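Local structure of tyrosyl-DNA phosphodiesterase 2 (Danio rerio, 4F1H) at residues V56-F61 / G71-K76; L4-W9 / V37-E42; T16-D21 / C234-S239; R24-Y29 / Q49-R54. The protein belongs to the endonuclease/exonuclease/phosphatase family, with a DNase I-like fold, and binds magnesium and DNA. All coordinates share one frame; numbering follows the deposited sequence.

Contact 1: V56-F61 / G71-K76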
# COMPACT_ATOMS: atom_id res chain seq x y z
N VAL B 56 -22.21 -30.64 -10.59
CA VAL B 56 -22.44 -30.81 -12.02
C VAL B 56 -23.09 -29.61 -12.71
O VAL B 56 -23.15 -29.55 -13.94
CB VAL B 56 -23.22 -32.13 -12.31
CG1 VAL B 56 -22.39 -33.34 -11.91
CG2 VAL B 56 -24.53 -32.13 -11.58
N SER B 57 -23.53 -28.62 -11.93
CA SER B 57 -24.08 -27.40 -12.49
C SER B 57 -23.00 -26.43 -13.00
O SER B 57 -23.35 -25.39 -13.58
CB SER B 57 -24.89 -26.66 -11.43
OG SER B 57 -26.04 -27.41 -11.10
N TYR B 58 -21.73 -26.79 -12.79
CA TYR B 58 -20.62 -25.87 -13.08
C TYR B 58 -19.68 -26.37 -14.16
O TYR B 58 -19.40 -27.59 -14.23
CB TYR B 58 -19.81 -25.57 -11.80
CG TYR B 58 -20.61 -24.74 -10.82
CD1 TYR B 58 -21.42 -25.35 -9.88
CD2 TYR B 58 -20.54 -23.34 -10.85
CE1 TYR B 58 -22.21 -24.57 -8.99
CE2 TYR B 58 -21.30 -22.56 -9.93
CZ TYR B 58 -22.13 -23.19 -9.04
OH TYR B 58 -22.87 -22.38 -8.16
N LEU B 59 -19.19 -25.42 -14.96
CA LEU B 59 -18.10 -25.61 -15.91
C LEU B 59 -16.81 -25.20 -15.19
O LEU B 59 -16.76 -24.09 -14.63
CB LEU B 59 -18.36 -24.71 -17.12
CG LEU B 59 -17.22 -24.55 -18.13
CD1 LEU B 59 -16.87 -25.91 -18.73
CD2 LEU B 59 -17.67 -23.54 -19.24
N PHE B 60 -15.78 -26.06 -15.24
CA PHE B 60 -14.55 -25.85 -14.44
C PHE B 60 -13.37 -25.44 -15.34
O PHE B 60 -13.16 -26.06 -16.40
CB PHE B 60 -14.15 -27.18 -13.80
CG PHE B 60 -14.91 -27.53 -12.56
CD1 PHE B 60 -16.23 -27.95 -12.63
CD2 PHE B 60 -14.28 -27.50 -11.32
CE1 PHE B 60 -16.94 -28.29 -11.49
CE2 PHE B 60 -14.98 -27.87 -10.17
CZ PHE B 60 -16.32 -28.25 -10.26
N PHE B 61 -12.59 -24.45 -14.90
CA PHE B 61 -11.29 -24.14 -15.52
C PHE B 61 -10.26 -24.22 -14.42
O PHE B 61 -10.47 -23.69 -13.34
CB PHE B 61 -11.33 -22.74 -16.11
CG PHE B 61 -12.23 -22.65 -17.29
CD1 PHE B 61 -11.75 -23.01 -18.56
CD2 PHE B 61 -13.58 -22.35 -17.13
CE1 PHE B 61 -12.61 -23.01 -19.67
CE2 PHE B 61 -14.45 -22.35 -18.24
CZ PHE B 61 -13.97 -22.69 -19.51
N GLY B 71 -8.83 -22.29 -9.54
CA GLY B 71 -9.86 -22.70 -10.49
C GLY B 71 -10.94 -21.64 -10.58
O GLY B 71 -11.06 -20.83 -9.67
N ILE B 72 -11.67 -21.62 -11.68
CA ILE B 72 -12.86 -20.81 -11.81
C ILE B 72 -14.00 -21.75 -12.22
O ILE B 72 -13.85 -22.54 -13.15
CB ILE B 72 -12.68 -19.69 -12.86
CG1 ILE B 72 -11.65 -18.66 -12.40
CG2 ILE B 72 -14.01 -18.99 -13.13
CD1 ILE B 72 -11.40 -17.59 -13.49
N MET B 73 -15.11 -21.72 -11.46
CA MET B 73 -16.29 -22.53 -11.80
C MET B 73 -17.35 -21.55 -12.26
O MET B 73 -17.58 -20.50 -11.61
CB MET B 73 -16.79 -23.28 -10.55
CG MET B 73 -15.76 -24.25 -10.02
SD MET B 73 -16.24 -24.88 -8.37
CE MET B 73 -17.85 -25.65 -8.72
N LEU B 74 -18.00 -21.88 -13.38
CA LEU B 74 -19.06 -21.03 -13.96
C LEU B 74 -20.41 -21.74 -13.93
O LEU B 74 -20.52 -22.90 -14.36
CB LEU B 74 -18.72 -20.71 -15.44
CG LEU B 74 -17.35 -20.07 -15.66
CD1 LEU B 74 -17.03 -19.88 -17.18
CD2 LEU B 74 -17.27 -18.77 -14.89
N ARG B 75 -21.45 -21.11 -13.40
CA ARG B 75 -22.75 -21.77 -13.37
C ARG B 75 -23.35 -21.79 -14.78
O ARG B 75 -23.71 -20.73 -15.30
CB ARG B 75 -23.71 -21.03 -12.43
CG ARG B 75 -24.99 -21.88 -12.11
CD ARG B 75 -25.59 -21.54 -10.73
NE ARG B 75 -26.69 -22.48 -10.42
CZ ARG B 75 -26.64 -23.48 -9.53
NH1 ARG B 75 -25.56 -23.68 -8.78
NH2 ARG B 75 -27.70 -24.27 -9.36
N LYS B 76 -23.48 -22.97 -15.37
CA LYS B 76 -23.82 -23.08 -16.79
C LYS B 76 -25.17 -22.46 -17.14
O LYS B 76 -25.34 -21.92 -18.24
CB LYS B 76 -23.78 -24.55 -17.21
CG LYS B 76 -22.38 -25.14 -17.17
CD LYS B 76 -22.35 -26.61 -17.65
CE LYS B 76 -22.64 -27.60 -16.55
NZ LYS B 76 -22.65 -29.01 -17.09

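Contact 2: L4-W9 / V37-E42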
# COMPACT_ATOMS: atom_id res chain seq x y z
N LEU B 4 -25.58 -10.60 -9.94
CA LEU B 4 -24.46 -11.53 -10.09
C LEU B 4 -23.95 -11.90 -8.70
O LEU B 4 -23.83 -11.02 -7.83
CB LEU B 4 -23.33 -10.85 -10.84
CG LEU B 4 -22.10 -11.71 -11.08
CD1 LEU B 4 -22.44 -12.77 -12.09
CD2 LEU B 4 -20.91 -10.89 -11.55
N SER B 5 -23.67 -13.18 -8.47
CA SER B 5 -23.11 -13.59 -7.16
C SER B 5 -21.86 -14.40 -7.36
O SER B 5 -21.73 -15.15 -8.33
CB SER B 5 -24.11 -14.42 -6.36
OG SER B 5 -24.45 -15.60 -7.04
N ILE B 6 -20.93 -14.29 -6.41
CA ILE B 6 -19.67 -15.05 -6.51
C ILE B 6 -19.29 -15.60 -5.16
O ILE B 6 -19.75 -15.10 -4.14
CB ILE B 6 -18.50 -14.16 -7.03
CG1 ILE B 6 -18.07 -13.15 -5.95
CG2 ILE B 6 -18.85 -13.47 -8.34
CD1 ILE B 6 -16.79 -12.40 -6.29
N ILE B 7 -18.46 -16.65 -5.15
CA ILE B 7 -17.81 -17.09 -3.93
C ILE B 7 -16.33 -17.14 -4.27
O ILE B 7 -16.01 -17.53 -5.38
CB ILE B 7 -18.29 -18.47 -3.47
CG1 ILE B 7 -19.66 -18.31 -2.78
CG2 ILE B 7 -17.25 -19.18 -2.53
CD1 ILE B 7 -20.26 -19.61 -2.25
N SER B 8 -15.45 -16.72 -3.37
CA SER B 8 -14.01 -16.91 -3.57
C SER B 8 -13.49 -17.59 -2.32
O SER B 8 -13.84 -17.23 -1.18
CB SER B 8 -13.29 -15.55 -3.73
OG SER B 8 -11.88 -15.73 -3.95
N TRP B 9 -12.66 -18.61 -2.49
CA TRP B 9 -12.23 -19.40 -1.32
C TRP B 9 -10.92 -20.13 -1.58
O TRP B 9 -10.80 -20.88 -2.56
CB TRP B 9 -13.31 -20.41 -0.96
CG TRP B 9 -13.40 -20.81 0.49
CD1 TRP B 9 -12.42 -20.78 1.45
CD2 TRP B 9 -14.60 -21.28 1.13
NE1 TRP B 9 -12.95 -21.23 2.67
CE2 TRP B 9 -14.26 -21.57 2.47
CE3 TRP B 9 -15.89 -21.54 0.68
CZ2 TRP B 9 -15.20 -22.04 3.41
CZ3 TRP B 9 -16.85 -22.04 1.62
CH2 TRP B 9 -16.47 -22.27 2.97
N VAL B 37 -20.40 -17.60 -10.09
CA VAL B 37 -18.98 -17.81 -10.33
C VAL B 37 -18.33 -18.23 -9.03
O VAL B 37 -18.62 -17.65 -7.96
CB VAL B 37 -18.27 -16.54 -10.83
CG1 VAL B 37 -16.81 -16.84 -11.26
CG2 VAL B 37 -19.02 -15.90 -12.03
N VAL B 38 -17.45 -19.22 -9.09
CA VAL B 38 -16.65 -19.58 -7.92
C VAL B 38 -15.20 -19.42 -8.31
O VAL B 38 -14.77 -19.91 -9.36
CB VAL B 38 -16.87 -21.02 -7.47
CG1 VAL B 38 -16.26 -21.25 -6.09
CG2 VAL B 38 -18.38 -21.37 -7.44
N PHE B 39 -14.43 -18.73 -7.46
CA PHE B 39 -13.00 -18.56 -7.67
C PHE B 39 -12.33 -19.33 -6.53
O PHE B 39 -12.58 -19.02 -5.34
CB PHE B 39 -12.62 -17.06 -7.50
CG PHE B 39 -13.33 -16.11 -8.42
CD1 PHE B 39 -14.55 -15.56 -8.08
CD2 PHE B 39 -12.73 -15.70 -9.61
CE1 PHE B 39 -15.20 -14.62 -8.92
CE2 PHE B 39 -13.37 -14.75 -10.45
CZ PHE B 39 -14.57 -14.19 -10.09
N LEU B 40 -11.52 -20.34 -6.86
CA LEU B 40 -10.94 -21.20 -5.82
C LEU B 40 -9.45 -21.16 -5.90
O LEU B 40 -8.87 -21.00 -6.99
CB LEU B 40 -11.40 -22.64 -5.97
CG LEU B 40 -12.91 -22.84 -5.79
CD1 LEU B 40 -13.33 -24.28 -6.10
CD2 LEU B 40 -13.32 -22.48 -4.38
N GLN B 41 -8.82 -21.26 -4.73
CA GLN B 41 -7.36 -21.35 -4.70
C GLN B 41 -6.89 -22.56 -3.91
O GLN B 41 -7.60 -23.07 -3.05
CB GLN B 41 -6.72 -20.03 -4.18
CG GLN B 41 -7.19 -18.79 -4.95
CD GLN B 41 -8.53 -18.28 -4.40
OE1 GLN B 41 -8.78 -18.34 -3.18
NE2 GLN B 41 -9.40 -17.82 -5.28
N GLU B 42 -5.69 -23.05 -4.25
CA GLU B 42 -5.09 -24.20 -3.57
C GLU B 42 -5.94 -25.46 -3.70
O GLU B 42 -6.01 -26.30 -2.79
CB GLU B 42 -4.73 -23.83 -2.13
CG GLU B 42 -3.49 -24.51 -1.63
CD GLU B 42 -3.12 -24.08 -0.22
OE1 GLU B 42 -3.21 -24.94 0.65
OE2 GLU B 42 -2.75 -22.88 -0.03
O HOH W 1 -10.14 -16.33 -2.00

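Contact 3: T16-D21 / C234-S239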
# COMPACT_ATOMS: atom_id res chain seq x y z
N THR B 16 -4.02 -32.06 4.05
CA THR B 16 -4.74 -33.25 3.56
C THR B 16 -5.62 -33.88 4.65
O THR B 16 -6.38 -34.82 4.37
CB THR B 16 -3.77 -34.30 3.00
OG1 THR B 16 -2.87 -34.70 4.04
CG2 THR B 16 -2.94 -33.71 1.84
N LEU B 17 -5.54 -33.36 5.88
CA LEU B 17 -6.33 -33.96 6.97
C LEU B 17 -7.83 -33.71 6.76
O LEU B 17 -8.26 -32.55 6.62
CB LEU B 17 -5.86 -33.44 8.32
CG LEU B 17 -6.54 -34.05 9.55
CD1 LEU B 17 -6.35 -35.57 9.59
CD2 LEU B 17 -5.99 -33.41 10.81
N ASN B 18 -8.62 -34.78 6.71
CA ASN B 18 -10.06 -34.66 6.48
C ASN B 18 -10.35 -33.91 5.17
O ASN B 18 -11.36 -33.21 5.06
CB ASN B 18 -10.76 -33.94 7.65
CG ASN B 18 -10.67 -34.70 8.96
OD1 ASN B 18 -9.96 -34.28 9.87
ND2 ASN B 18 -11.38 -35.81 9.06
N LEU B 19 -9.49 -34.05 4.17
CA LEU B 19 -9.74 -33.33 2.90
C LEU B 19 -11.08 -33.67 2.18
O LEU B 19 -11.78 -32.78 1.72
CB LEU B 19 -8.54 -33.46 1.93
CG LEU B 19 -8.49 -32.36 0.86
CD1 LEU B 19 -8.46 -30.95 1.47
CD2 LEU B 19 -7.25 -32.59 0.00
N ALA B 20 -11.45 -34.95 2.12
CA ALA B 20 -12.73 -35.34 1.53
C ALA B 20 -13.93 -34.77 2.30
O ALA B 20 -14.88 -34.29 1.68
CB ALA B 20 -12.82 -36.86 1.43
N ASP B 21 -13.89 -34.82 3.64
CA ASP B 21 -14.97 -34.21 4.43
C ASP B 21 -15.03 -32.70 4.19
O ASP B 21 -16.12 -32.10 4.14
CB ASP B 21 -14.76 -34.47 5.92
CG ASP B 21 -14.91 -35.94 6.29
OD1 ASP B 21 -15.77 -36.60 5.68
OD2 ASP B 21 -14.16 -36.41 7.18
N CYS B 234 -16.68 -33.51 11.05
CA CYS B 234 -15.36 -34.04 11.39
C CYS B 234 -14.62 -33.23 12.45
O CYS B 234 -13.54 -33.64 12.89
CB CYS B 234 -14.50 -34.18 10.13
SG CYS B 234 -14.04 -32.58 9.38
N GLY B 235 -15.17 -32.08 12.83
CA GLY B 235 -14.60 -31.28 13.91
C GLY B 235 -13.54 -30.28 13.43
O GLY B 235 -12.87 -29.63 14.23
N ARG B 236 -13.40 -30.17 12.10
CA ARG B 236 -12.55 -29.12 11.53
C ARG B 236 -13.38 -28.19 10.64
O ARG B 236 -14.47 -28.54 10.20
CB ARG B 236 -11.43 -29.75 10.71
CG ARG B 236 -10.63 -30.78 11.52
CD ARG B 236 -9.38 -31.21 10.78
NE ARG B 236 -8.31 -30.22 10.87
CZ ARG B 236 -7.61 -29.81 9.81
NH1 ARG B 236 -6.63 -28.91 9.96
NH2 ARG B 236 -7.90 -30.29 8.60
N TYR B 237 -12.81 -27.01 10.36
CA TYR B 237 -13.40 -26.08 9.39
C TYR B 237 -13.09 -26.52 7.97
O TYR B 237 -12.15 -27.28 7.71
CB TYR B 237 -12.84 -24.65 9.62
CG TYR B 237 -13.22 -24.12 10.99
CD1 TYR B 237 -14.50 -23.61 11.22
CD2 TYR B 237 -12.34 -24.19 12.05
CE1 TYR B 237 -14.87 -23.16 12.48
CE2 TYR B 237 -12.72 -23.73 13.33
CZ TYR B 237 -13.97 -23.23 13.52
OH TYR B 237 -14.36 -22.77 14.78
N THR B 238 -13.88 -26.01 7.03
CA THR B 238 -13.69 -26.37 5.63
C THR B 238 -12.25 -26.00 5.19
O THR B 238 -11.60 -26.77 4.44
CB THR B 238 -14.72 -25.59 4.77
OG1 THR B 238 -16.05 -26.05 5.11
CG2 THR B 238 -14.49 -25.83 3.29
N SER B 239 -11.77 -24.86 5.68
CA SER B 239 -10.42 -24.38 5.36
C SER B 239 -9.83 -23.56 6.48
O SER B 239 -10.56 -23.18 7.39
CB SER B 239 -10.56 -23.48 4.14
OG SER B 239 -9.31 -23.00 3.72

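Contact 4: R24-Y29 / Q49-R54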
# COMPACT_ATOMS: atom_id res chain seq x y z
N ARG B 24 -16.64 -31.87 0.85
CA ARG B 24 -18.08 -32.02 1.03
C ARG B 24 -18.68 -30.78 1.68
O ARG B 24 -19.79 -30.32 1.32
CB ARG B 24 -18.38 -33.27 1.87
CG ARG B 24 -18.94 -34.41 1.07
CD ARG B 24 -19.49 -35.50 1.99
NE ARG B 24 -18.42 -36.08 2.81
CZ ARG B 24 -17.53 -36.96 2.36
NH1 ARG B 24 -16.58 -37.44 3.17
NH2 ARG B 24 -17.58 -37.37 1.09
N GLY B 25 -17.94 -30.23 2.64
CA GLY B 25 -18.29 -28.95 3.25
C GLY B 25 -18.41 -27.84 2.22
O GLY B 25 -19.40 -27.09 2.19
N LEU B 26 -17.40 -27.70 1.36
CA LEU B 26 -17.49 -26.69 0.32
C LEU B 26 -18.71 -26.92 -0.56
O LEU B 26 -19.40 -25.98 -0.91
CB LEU B 26 -16.20 -26.66 -0.53
CG LEU B 26 -16.25 -25.79 -1.79
CD1 LEU B 26 -16.44 -24.32 -1.45
CD2 LEU B 26 -14.92 -26.00 -2.58
N CYS B 27 -18.97 -28.17 -0.93
CA CYS B 27 -20.10 -28.46 -1.81
C CYS B 27 -21.42 -28.09 -1.17
O CYS B 27 -22.37 -27.67 -1.88
CB CYS B 27 -20.13 -29.93 -2.21
SG CYS B 27 -18.80 -30.32 -3.39
N SER B 28 -21.51 -28.22 0.15
CA SER B 28 -22.73 -27.81 0.87
C SER B 28 -22.94 -26.30 0.73
O SER B 28 -24.07 -25.83 0.51
CB SER B 28 -22.66 -28.21 2.34
OG SER B 28 -23.83 -27.80 3.04
N TYR B 29 -21.85 -25.54 0.82
CA TYR B 29 -21.95 -24.10 0.58
C TYR B 29 -22.37 -23.77 -0.82
O TYR B 29 -23.16 -22.84 -1.02
CB TYR B 29 -20.65 -23.33 0.95
CG TYR B 29 -20.51 -23.16 2.46
CD1 TYR B 29 -21.16 -22.13 3.13
CD2 TYR B 29 -19.75 -24.07 3.20
CE1 TYR B 29 -21.04 -22.02 4.53
CE2 TYR B 29 -19.62 -23.98 4.58
CZ TYR B 29 -20.27 -22.94 5.24
OH TYR B 29 -20.15 -22.90 6.63
N GLN B 49 -11.23 -33.38 -8.36
CA GLN B 49 -11.83 -34.64 -8.81
C GLN B 49 -13.18 -34.79 -8.10
O GLN B 49 -14.22 -34.97 -8.74
CB GLN B 49 -10.90 -35.83 -8.50
CG GLN B 49 -11.18 -37.11 -9.29
CD GLN B 49 -10.20 -38.26 -8.98
OE1 GLN B 49 -9.03 -38.05 -8.65
NE2 GLN B 49 -10.70 -39.49 -9.09
N TYR B 50 -13.16 -34.65 -6.78
CA TYR B 50 -14.41 -34.71 -6.02
C TYR B 50 -15.43 -33.63 -6.44
O TYR B 50 -16.62 -33.93 -6.66
CB TYR B 50 -14.18 -34.63 -4.52
CG TYR B 50 -15.49 -34.80 -3.81
CD1 TYR B 50 -16.18 -36.02 -3.87
CD2 TYR B 50 -16.11 -33.73 -3.16
CE1 TYR B 50 -17.42 -36.19 -3.26
CE2 TYR B 50 -17.35 -33.89 -2.54
CZ TYR B 50 -18.00 -35.13 -2.59
OH TYR B 50 -19.22 -35.30 -1.99
N LEU B 51 -15.00 -32.37 -6.52
CA LEU B 51 -15.93 -31.30 -6.90
C LEU B 51 -16.61 -31.49 -8.26
O LEU B 51 -17.79 -31.17 -8.41
CB LEU B 51 -15.23 -29.94 -6.92
CG LEU B 51 -14.61 -29.38 -5.66
CD1 LEU B 51 -13.99 -28.03 -6.03
CD2 LEU B 51 -15.68 -29.18 -4.59
N LYS B 52 -15.86 -31.95 -9.25
CA LYS B 52 -16.39 -32.17 -10.60
C LYS B 52 -17.49 -33.24 -10.61
O LYS B 52 -18.49 -33.14 -11.35
CB LYS B 52 -15.23 -32.47 -11.56
CG LYS B 52 -14.43 -31.21 -11.86
CD LYS B 52 -13.37 -31.37 -12.98
CE LYS B 52 -12.33 -32.36 -12.55
NZ LYS B 52 -11.05 -32.24 -13.29
N LYS B 53 -17.33 -34.23 -9.74
CA LYS B 53 -18.35 -35.29 -9.56
C LYS B 53 -19.65 -34.75 -8.97
O LYS B 53 -20.75 -35.18 -9.36
CB LYS B 53 -17.79 -36.38 -8.65
CG LYS B 53 -18.05 -37.83 -9.10
CD LYS B 53 -19.46 -38.31 -8.78
CE LYS B 53 -19.53 -39.84 -8.70
NZ LYS B 53 -18.80 -40.50 -9.84
N ARG B 54 -19.53 -33.84 -8.00
CA ARG B 54 -20.68 -33.34 -7.25
C ARG B 54 -21.32 -32.12 -7.88
O ARG B 54 -22.54 -32.05 -8.05
CB ARG B 54 -20.26 -33.00 -5.81
CG ARG B 54 -20.28 -34.16 -4.83
CD ARG B 54 -21.68 -34.41 -4.26
NE ARG B 54 -22.26 -33.26 -3.56
CZ ARG B 54 -22.07 -32.97 -2.27
NH1 ARG B 54 -21.29 -33.74 -1.52
NH2 ARG B 54 -22.65 -31.91 -1.74
O HOH W 2 -22.08 -31.75 0.64

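Contact 1: V56-F61 / G71-K76
Y58, F60 and M73 meet on one face of an antiparallel beta hairpin, strands 58-62 and 69-75, at the border of the six-stranded sheet. M73 can be followed outward from its backbone. Its CB lies 3.8 Å from Y58 CD2. CG, placed beside the backbone N (chi1 -62°), sits over one face of the F60 ring, 3.9 Å from the centroid, in a CH-pi contact. SD passes F60 CE2 obliquely as a Met-aromatic contact, and a bend at chi3 (59°) carries CE back between the two rings, 3.4 Å from F60 CZ and 3.6 Å from Y58 CG. V38 and L40 of the next strand also touch M73, while V48 and L51 of helix 45-54 pack on F60. On the face of L59, F61, I72 and L74, L74 CD1 meets F61 CE2. The L59-L74 and F61-I72 pairs are hydrogen-bonded in both directions, and K76 N prolongs the ladder to S57 O. At the opening of the hairpin, R75 runs extended past the Y58 ring, its guanidinium turned 80° from it. Y58 OH also bonds to P35 O, and R75 NH1 donates to this hydroxyl over 3.1 Å, almost in the guanidinium plane.

Contact 2: L4-W9 / V37-E42
The carbonyl oxygen of I7 takes the amide hydrogen of F39 at 2.9 Å from N to O, nearly straight at 167°, and is approached by V38 CA in a weaker C-H contact. W9 N repeats the bond to F39 O at the same length, and with V37 N to S5 O, I7 N to V37 O and Q41 N to W9 O the parallel ladder is complete. The two strands flank helix 19-33 in the chain and form a beta-alpha-beta unit at the middle of the sheet.

On the face of I6, S8, V37 and F39, the F39 ring presents its edge to I6 CB, while I6 CD1 reaches F39 CE1 at 3.8 Å. I6 holds CG1 between the backbone N and the carbonyl carbon (chi1 71°), which leaves CG2 beside V37 CB. L112 and I148 of the second sheet also pack on F39. The other face carries I7, V38, W9 and L40, where L40 CD2 lies 4.0 Å from W9 CB and helix 19-33 adds L26 and L30.

Near the C-terminal ends a water accepts a hydrogen bond from S8 OG at 2.7 Å and donates to Q41 OE1 at 2.7 Å, while Q41 NE2 bonds to T114 OG1. The Q41 side chain is about 8 Å from the magnesium ion. With its oxygen held by the water and its nitrogen by T114, the buried amide of Q41 is fixed in rotation, and it links the two sheets.

Contact 3: T16-D21 / C234-S239
R236 lies across L17 and N18 just ahead of helix 19-33. Its CD is 3.3 Å from N18 OD1, and L17 CD2 sits over one face of the guanidinium, toward its rim, with NE 3.9 Å away. The side chains of L17 and R236 cross at about a right angle, and the amide plane of N18 is turned 32° from the guanidinium. R236 NH2 comes 3.0 Å from L17 O. A bend at chi3 (78°) turns the end of the arginine across the leucine.

C234 makes the second patch. Its CB touches N18 ND2 and D21 OD2, each at 3.7 Å, while SG faces N18 CB. With SG placed between its own backbone N and carbonyl carbon, the thiol also takes a weak bond from R236 N, which spans the bend at G235.

Further out, N18 ND2 donates weakly to D21 OD2 over 3.4 Å. R236 NH1 forms a salt bridge with D15 and also bonds to N194 O, so the guanidinium is steered by groups behind the first shell. L17 O is itself an acceptor for R22.

A type II turn from T16 to L19 leads into the helix, with N18 at the N-cap position, although its side chain makes no capping bond. The whole is a surface junction of a helix start with the loop between strands 220-227 and 243-249, with the R236 side chain about 11 Å from the magnesium ion in this DNase I-like fold.

Contact 4: R24-Y29 / Q49-R54
Y50 and R54 of helix 45-54 reach toward R24 and C27 of helix 19-33, in a helix pair on the sheet of this DNase I-like fold whose axes, over these short segments, approach to 10.3 Å at an angle of 37°. R24 and Y50 cross at about a right angle, the guanidinium plane turned 81° from the ring. The contact itself is made lower on the arginine, where R24 CG lies 3.2 Å from Y50 OH. R24 NH1 forms a salt bridge with D21 OD1, which holds the guanidinium within its own helix.

In the conformer described, one of two for R54, NH1 donates to Y50 OH at 2.6 Å, the hydroxyl tilted 20° from the guanidinium plane. Bends at chi2 and chi3 fold R54 back in this conformer, so that one face of its guanidinium lies against C27 CB; the group is nearly parallel to the guanidinium of R24, but their charged atoms stay well separated. A water donates to R24 O at 2.8 Å and, in this conformer, accepts from R54 NH2.

Deeper in the interface, C27 SG touches both the Y50 ring, which it meets obliquely at CE2, and L51 CD2, 3.5 Å away. L40 and L43 of strand 37-43 also touch L51, which places helix 45-54 against the sheet. L26 crosses L51 at about a right angle, with L26 CD2 and L51 CD2 3.8 Å apart.

From the N terminus, strand 4-10 pairs with strand 37-43 in contact 2, closing a loop that holds helix 19-33. That helix starts at contact 3, whose partner comes more than two hundred residues later, so contacts 2 and 3 cross along the chain; they meet where W9 packs on T238 and S239. Contact 4, nested inside the long loop of contact 3, crosses contact 2 as well and sets helix 45-54 beside helix 19-33. The hairpin of contact 1 follows in series, also within that loop. It extends the sheet of contact 2 through bonds from M73 and G71 to V38 and L40, while F60 meets contact 4 at L51 and K52.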